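Local structure of copper-containing nitrite reductase (Hyphomicrobium denitrificans 1NES1, 6TFD) at residues Asp147-Pro152 and Asn332-Ala337; Asp170-Glu175 and Lys213-Ser218. The protein probably catalyses the one-electron reduction of nitrite to nitric oxide at its copper centres, with reduced cytochrome c as the electron donor. All coordinates share one frame; numbering follows the deposited sequence.

In the fold
Strand 166-181 links the two contacts: contact 2 lies on it, and contact 1 packs against its later part. Along the chain the order is 147-152, 170-175, 213-218, 332-337, so contact 1 brackets contact 2. Their centres lie about 19 Å apart and their nearest atoms about 7 Å, without touching. Contact 2 pairs the strand with 207-214 beside a bound copper ion. Contact 1 reaches the same strand further along, through I148 on L176 and a backbone bond from V335 to L180. It ties the loop between strands 128-134 and 166-181 to the loop after strand 328-331, near the centre of the chain.

Contact 1 of 2, residues Asp147-Pro152 and Asn332-Ala337; sequences DITRDP and NGSVGA
N332 reaches across to the backbone of R150, and its side chain can be followed atom by atom. CG lies anti to the carbonyl carbon (chi1 -69°), which carries the amide toward 147-152; CB and CG pass 3.8 and 3.7 Å from R150 O. At the tip, ND2 donates to R150 O over 2.8 Å, tilted out of the carbonyl plane, while OD1 takes the backbone N-H of M298. With both ends engaged, the amide is held against rotation. A leucine here would probably leave R150 O and the M298 N-H without these mates in a buried place. Behind the amide, N332 O faces T149, whose CB approaches to 3.0 Å. The methyl CG2 of T149 packs 3.7 Å from A337 CB. Next to it, I148 CD1 lies 3.5 Å from G333 O, in van der Waals contact; that oxygen is hydrogen-bonded to Y188 OH. The two loops are shaped locally: D147 OD1 accepts from T149 N in an Asx turn, and S334-A337 forms a type II beta turn leading into helix 337-341. The whole is a loop-to-loop junction among the cupredoxin-type sheets of the copper nitrite reductase fold, joining the loop between strands 128-134 and 166-181 to the start of that short helix.

Contact 2 of 2, residues Asp170-Glu175 and Lys213-Ser218; sequences DLETVE and KNAKDS
L171 and K213 begin the pairing, the N-H of K213 reaching L171 O over 2.9 Å. E172 comes next, bridged in parallel to K213: its CG rests 4.0 Å from K213 CB, and its CA-H points at K213 O. With CG anti to the backbone N (chi1 -151°), the extended chain rises from the face it shares with K213 and leans toward A215, OE1 standing 3.9 Å from A215 CB. T173, on the other face, gives its N-H to K213 O in a straight bond (162°), so K213 is bracketed by L171 and T173; T173 is bracketed in turn by K213 and A215, whose N-H reaches T173 O, the alternating pattern of parallel strands. Its hydroxyl OG1 sits 2.9 Å from N214 OD1. The amide of N214 is fixed from its other end, where ND2 donates to T241 O and M220 O. Opposite E175 the second segment has left the strand for the type I turn A215-S218, and a water joins the two: it accepts from E175 N at 2.7 Å, donates to D217 OD1, and bonds S218 OG at 2.6 Å. The carboxylate of E175 lies over S218, OE2 being 3.4 Å from its CA, and is hydrogen-bonded through OE1 to H222, which with C263, H271 and M276 binds a copper of type 1 character, a second-shell grip also supported by the N-H groups of L219 and M220. T173 touches M276. Strand 166-181 runs between 207-214, parallel to it, and antiparallel 184-191, whose T190 pairs with V174, while 246-252 flanks 207-214 on its far side.

Contact 1 of 2, residues Asp147-Pro152 and Asn332-Ala337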
loop_
_atom_site.group_PDB
_atom_site.type_symbol
_atom_site.label_atom_id
_atom_site.label_comp_id
_atom_site.label_asym_id
_atom_site.label_seq_id
_atom_site.Cartn_x
_atom_site.Cartn_y
_atom_site.Cartn_z
ATOM N N ASP A 147 35.425 -23.810 2.578
ATOM C CA ASP A 147 34.728 -24.931 1.892
ATOM C C ASP A 147 34.133 -25.837 2.982
ATOM O O ASP A 147 34.902 -26.407 3.766
ATOM C CB ASP A 147 35.669 -25.671 0.929
ATOM C CG ASP A 147 35.077 -26.946 0.347
ATOM O OD1 ASP A 147 33.829 -27.020 0.258
ATOM O OD2 ASP A 147 35.866 -27.868 0.021
ATOM N N ILE A 148 32.810 -25.954 3.051
ATOM C CA ILE A 148 32.137 -26.736 4.128
ATOM C C ILE A 148 31.465 -27.984 3.543
ATOM O O ILE A 148 30.797 -28.688 4.333
ATOM C CB ILE A 148 31.169 -25.846 4.944
ATOM C CG1 ILE A 148 30.117 -25.119 4.092
ATOM C CG2 ILE A 148 31.980 -24.868 5.790
ATOM C CD1 ILE A 148 29.267 -25.996 3.190
ATOM N N THR A 149 31.674 -28.302 2.257
ATOM C CA THR A 149 31.120 -29.547 1.668
ATOM C C THR A 149 32.049 -30.736 1.955
ATOM O O THR A 149 33.249 -30.674 1.644
ATOM C CB THR A 149 30.716 -29.423 0.193
ATOM O OG1 THR A 149 31.798 -29.790 -0.656
ATOM C CG2 THR A 149 30.193 -28.057 -0.170
ATOM N N ARG A 150 31.458 -31.772 2.557
ATOM C CA ARG A 150 31.982 -33.159 2.667
ATOM C C ARG A 150 32.151 -33.777 1.272
ATOM O O ARG A 150 31.164 -33.821 0.526
ATOM C CB ARG A 150 30.963 -33.989 3.451
ATOM C CG ARG A 150 31.382 -35.432 3.697
ATOM C CD ARG A 150 32.491 -35.578 4.726
ATOM N NE ARG A 150 32.073 -35.031 6.011
ATOM C CZ ARG A 150 32.905 -34.654 6.981
ATOM N NH1 ARG A 150 34.208 -34.794 6.815
ATOM N NH2 ARG A 150 32.439 -34.124 8.102
ATOM N N ASP A 151 33.336 -34.297 0.940
ATOM C CA ASP A 151 33.508 -35.102 -0.289
ATOM C C ASP A 151 32.658 -36.360 -0.123
ATOM O O ASP A 151 32.689 -36.994 0.925
ATOM C CB ASP A 151 34.977 -35.417 -0.583
ATOM C CG ASP A 151 35.185 -35.863 -2.025
ATOM O OD1 ASP A 151 34.913 -37.033 -2.322
ATOM O OD2 ASP A 151 35.526 -35.004 -2.865
ATOM N N PRO A 152 31.856 -36.753 -1.134
ATOM C CA PRO A 152 31.045 -37.964 -1.042
ATOM C C PRO A 152 31.889 -39.247 -0.916
ATOM O O PRO A 152 31.364 -40.270 -0.522
ATOM C CB PRO A 152 30.256 -37.952 -2.365
ATOM C CG PRO A 152 31.111 -37.145 -3.295
ATOM C CD PRO A 152 31.688 -36.059 -2.416
ATOM N N ASN A 332 25.160 -32.158 0.454
ATOM C CA ASN A 332 26.486 -31.968 1.092
ATOM C C ASN A 332 26.805 -30.467 1.173
ATOM O O ASN A 332 27.887 -30.080 0.739
ATOM C CB ASN A 332 27.566 -32.743 0.335
ATOM C CG ASN A 332 27.456 -34.251 0.467
ATOM O OD1 ASN A 332 26.383 -34.781 0.701
ATOM N ND2 ASN A 332 28.561 -34.959 0.302
ATOM N N GLY A 333 25.872 -29.644 1.662
ATOM C CA GLY A 333 26.174 -28.308 2.225
ATOM C C GLY A 333 26.152 -27.107 1.265
ATOM O O GLY A 333 26.091 -25.959 1.769
ATOM N N SER A 334 26.254 -27.268 -0.053
ATOM C CA SER A 334 26.500 -26.086 -0.916
ATOM C C SER A 334 25.988 -26.271 -2.346
ATOM O O SER A 334 25.806 -27.420 -2.831
ATOM C CB SER A 334 27.964 -25.688 -0.897
ATOM O OG SER A 334 28.713 -26.457 -1.818
ATOM N N VAL A 335 25.771 -25.129 -2.987
ATOM C CA VAL A 335 25.465 -25.067 -4.432
ATOM C C VAL A 335 26.756 -25.455 -5.156
ATOM O O VAL A 335 27.819 -24.886 -4.836
ATOM C CB VAL A 335 24.944 -23.680 -4.850
ATOM C CG1 VAL A 335 24.546 -23.679 -6.324
ATOM C CG2 VAL A 335 23.782 -23.223 -3.978
ATOM N N GLY A 336 26.660 -26.430 -6.053
ATOM C CA GLY A 336 27.804 -26.948 -6.819
ATOM C C GLY A 336 28.611 -27.959 -6.026
ATOM O O GLY A 336 29.645 -28.436 -6.570
ATOM N N ALA A 337 28.152 -28.309 -4.813
ATOM C CA ALA A 337 28.871 -29.233 -3.904
ATOM C C ALA A 337 29.290 -30.471 -4.682
ATOM O O ALA A 337 30.462 -30.867 -4.539
ATOM C CB ALA A 337 28.021 -29.639 -2.723
#

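Contact 2 of 2, residues Asp170-Glu175 and Lys213-Ser218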
loop_
_atom_site.group_PDB
_atom_site.type_symbol
_atom_site.label_atom_id
_atom_site.label_comp_id
_atom_site.label_asym_id
_atom_site.label_seq_id
_atom_site.Cartn_x
_atom_site.Cartn_y
_atom_site.Cartn_z
ATOM N N ASP A 170 35.231 -39.028 18.193
ATOM C CA ASP A 170 35.418 -37.609 18.573
ATOM C C ASP A 170 34.662 -36.740 17.586
ATOM O O ASP A 170 34.931 -36.839 16.377
ATOM C CB ASP A 170 36.892 -37.220 18.601
ATOM C CG ASP A 170 37.605 -37.836 19.789
ATOM O OD1 ASP A 170 37.069 -37.712 20.913
ATOM O OD2 ASP A 170 38.655 -38.471 19.572
ATOM N N LEU A 171 33.758 -35.929 18.117
ATOM C CA LEU A 171 32.958 -34.960 17.349
ATOM C C LEU A 171 33.256 -33.595 17.927
ATOM O O LEU A 171 33.308 -33.520 19.179
ATOM C CB LEU A 171 31.474 -35.299 17.477
ATOM C CG LEU A 171 30.997 -36.494 16.650
ATOM C CD1 LEU A 171 29.501 -36.733 16.867
ATOM C CD2 LEU A 171 31.290 -36.301 15.169
ATOM N N GLU A 172 33.475 -32.613 17.041
ATOM C CA GLU A 172 33.664 -31.177 17.382
ATOM C C GLU A 172 32.577 -30.315 16.709
ATOM O O GLU A 172 32.466 -30.309 15.444
ATOM C CB GLU A 172 35.066 -30.704 16.991
ATOM C CG GLU A 172 35.541 -29.587 17.897
ATOM C CD GLU A 172 36.705 -28.738 17.424
ATOM O OE1 GLU A 172 37.076 -27.804 18.172
ATOM O OE2 GLU A 172 37.230 -29.010 16.325
ATOM N N THR A 173 31.811 -29.582 17.510
ATOM C CA THR A 173 30.731 -28.688 17.029
ATOM C C THR A 173 31.346 -27.309 16.736
ATOM O O THR A 173 31.825 -26.670 17.681
ATOM C CB THR A 173 29.572 -28.689 18.031
ATOM O OG1 THR A 173 30.091 -28.364 19.323
ATOM C CG2 THR A 173 28.873 -30.029 18.078
ATOM N N VAL A 174 31.327 -26.887 15.465
ATOM C CA VAL A 174 32.059 -25.694 14.956
ATOM C C VAL A 174 31.075 -24.830 14.163
ATOM O O VAL A 174 30.478 -25.370 13.205
ATOM C CB VAL A 174 33.248 -26.106 14.071
ATOM C CG1 VAL A 174 34.026 -24.893 13.594
ATOM C CG2 VAL A 174 34.173 -27.110 14.745
ATOM N N GLU A 175 30.931 -23.555 14.555
ATOM C CA GLU A 175 30.155 -22.501 13.836
ATOM C C GLU A 175 31.139 -21.690 12.987
ATOM O O GLU A 175 32.193 -21.316 13.495
ATOM C CB GLU A 175 29.409 -21.579 14.801
ATOM C CG GLU A 175 28.547 -22.296 15.832
ATOM C CD GLU A 175 28.110 -21.393 16.972
ATOM O OE1 GLU A 175 27.404 -21.869 17.923
ATOM O OE2 GLU A 175 28.515 -20.214 16.933
ATOM N N LYS A 213 33.147 -32.198 21.771
ATOM C CA LYS A 213 33.777 -30.910 22.153
ATOM C C LYS A 213 33.017 -29.799 21.432
ATOM O O LYS A 213 32.834 -29.931 20.205
ATOM C CB LYS A 213 35.244 -30.844 21.718
ATOM C CG LYS A 213 36.262 -31.580 22.584
ATOM C CD LYS A 213 37.694 -31.486 22.019
ATOM C CE LYS A 213 38.728 -30.995 23.013
ATOM N NZ LYS A 213 39.352 -32.115 23.756
ATOM N N ASN A 214 32.583 -28.768 22.167
ATOM C CA ASN A 214 32.033 -27.514 21.597
ATOM C C ASN A 214 33.202 -26.551 21.479
ATOM O O ASN A 214 33.804 -26.258 22.539
ATOM C CB ASN A 214 30.917 -26.918 22.457
ATOM C CG ASN A 214 29.974 -26.025 21.680
ATOM O OD1 ASN A 214 30.235 -25.683 20.530
ATOM N ND2 ASN A 214 28.858 -25.662 22.289
ATOM N N ALA A 215 33.534 -26.092 20.266
ATOM C CA ALA A 215 34.624 -25.103 20.067
ATOM C C ALA A 215 34.390 -23.861 20.953
ATOM O O ALA A 215 33.200 -23.505 21.260
ATOM C CB ALA A 215 34.768 -24.731 18.609
ATOM N N LYS A 216 35.485 -23.211 21.359
ATOM C CA LYS A 216 35.467 -22.033 22.269
ATOM C C LYS A 216 34.733 -20.861 21.601
ATOM O O LYS A 216 34.053 -20.092 22.313
ATOM C CB LYS A 216 36.896 -21.619 22.625
ATOM C CG LYS A 216 37.608 -22.484 23.656
ATOM C CD LYS A 216 39.102 -22.654 23.392
ATOM C CE LYS A 216 39.895 -21.364 23.437
ATOM N NZ LYS A 216 40.740 -21.266 24.653
ATOM N N ASP A 217 34.858 -20.724 20.283
ATOM C CA ASP A 217 34.320 -19.564 19.522
ATOM C C ASP A 217 32.829 -19.780 19.158
ATOM O O ASP A 217 32.254 -18.898 18.481
ATOM C CB ASP A 217 35.218 -19.266 18.313
ATOM C CG ASP A 217 35.189 -20.304 17.197
ATOM O OD1 ASP A 217 34.779 -21.463 17.450
ATOM O OD2 ASP A 217 35.563 -19.937 16.060
ATOM N N SER A 218 32.198 -20.882 19.574
ATOM C CA SER A 218 30.731 -21.106 19.418
ATOM C C SER A 218 29.925 -20.134 20.302
ATOM O O SER A 218 30.250 -19.970 21.503
ATOM C CB SER A 218 30.341 -22.544 19.729
ATOM O OG SER A 218 30.715 -23.427 18.685
HETATM O O HOH W 1 32.096 -22.390 16.745
#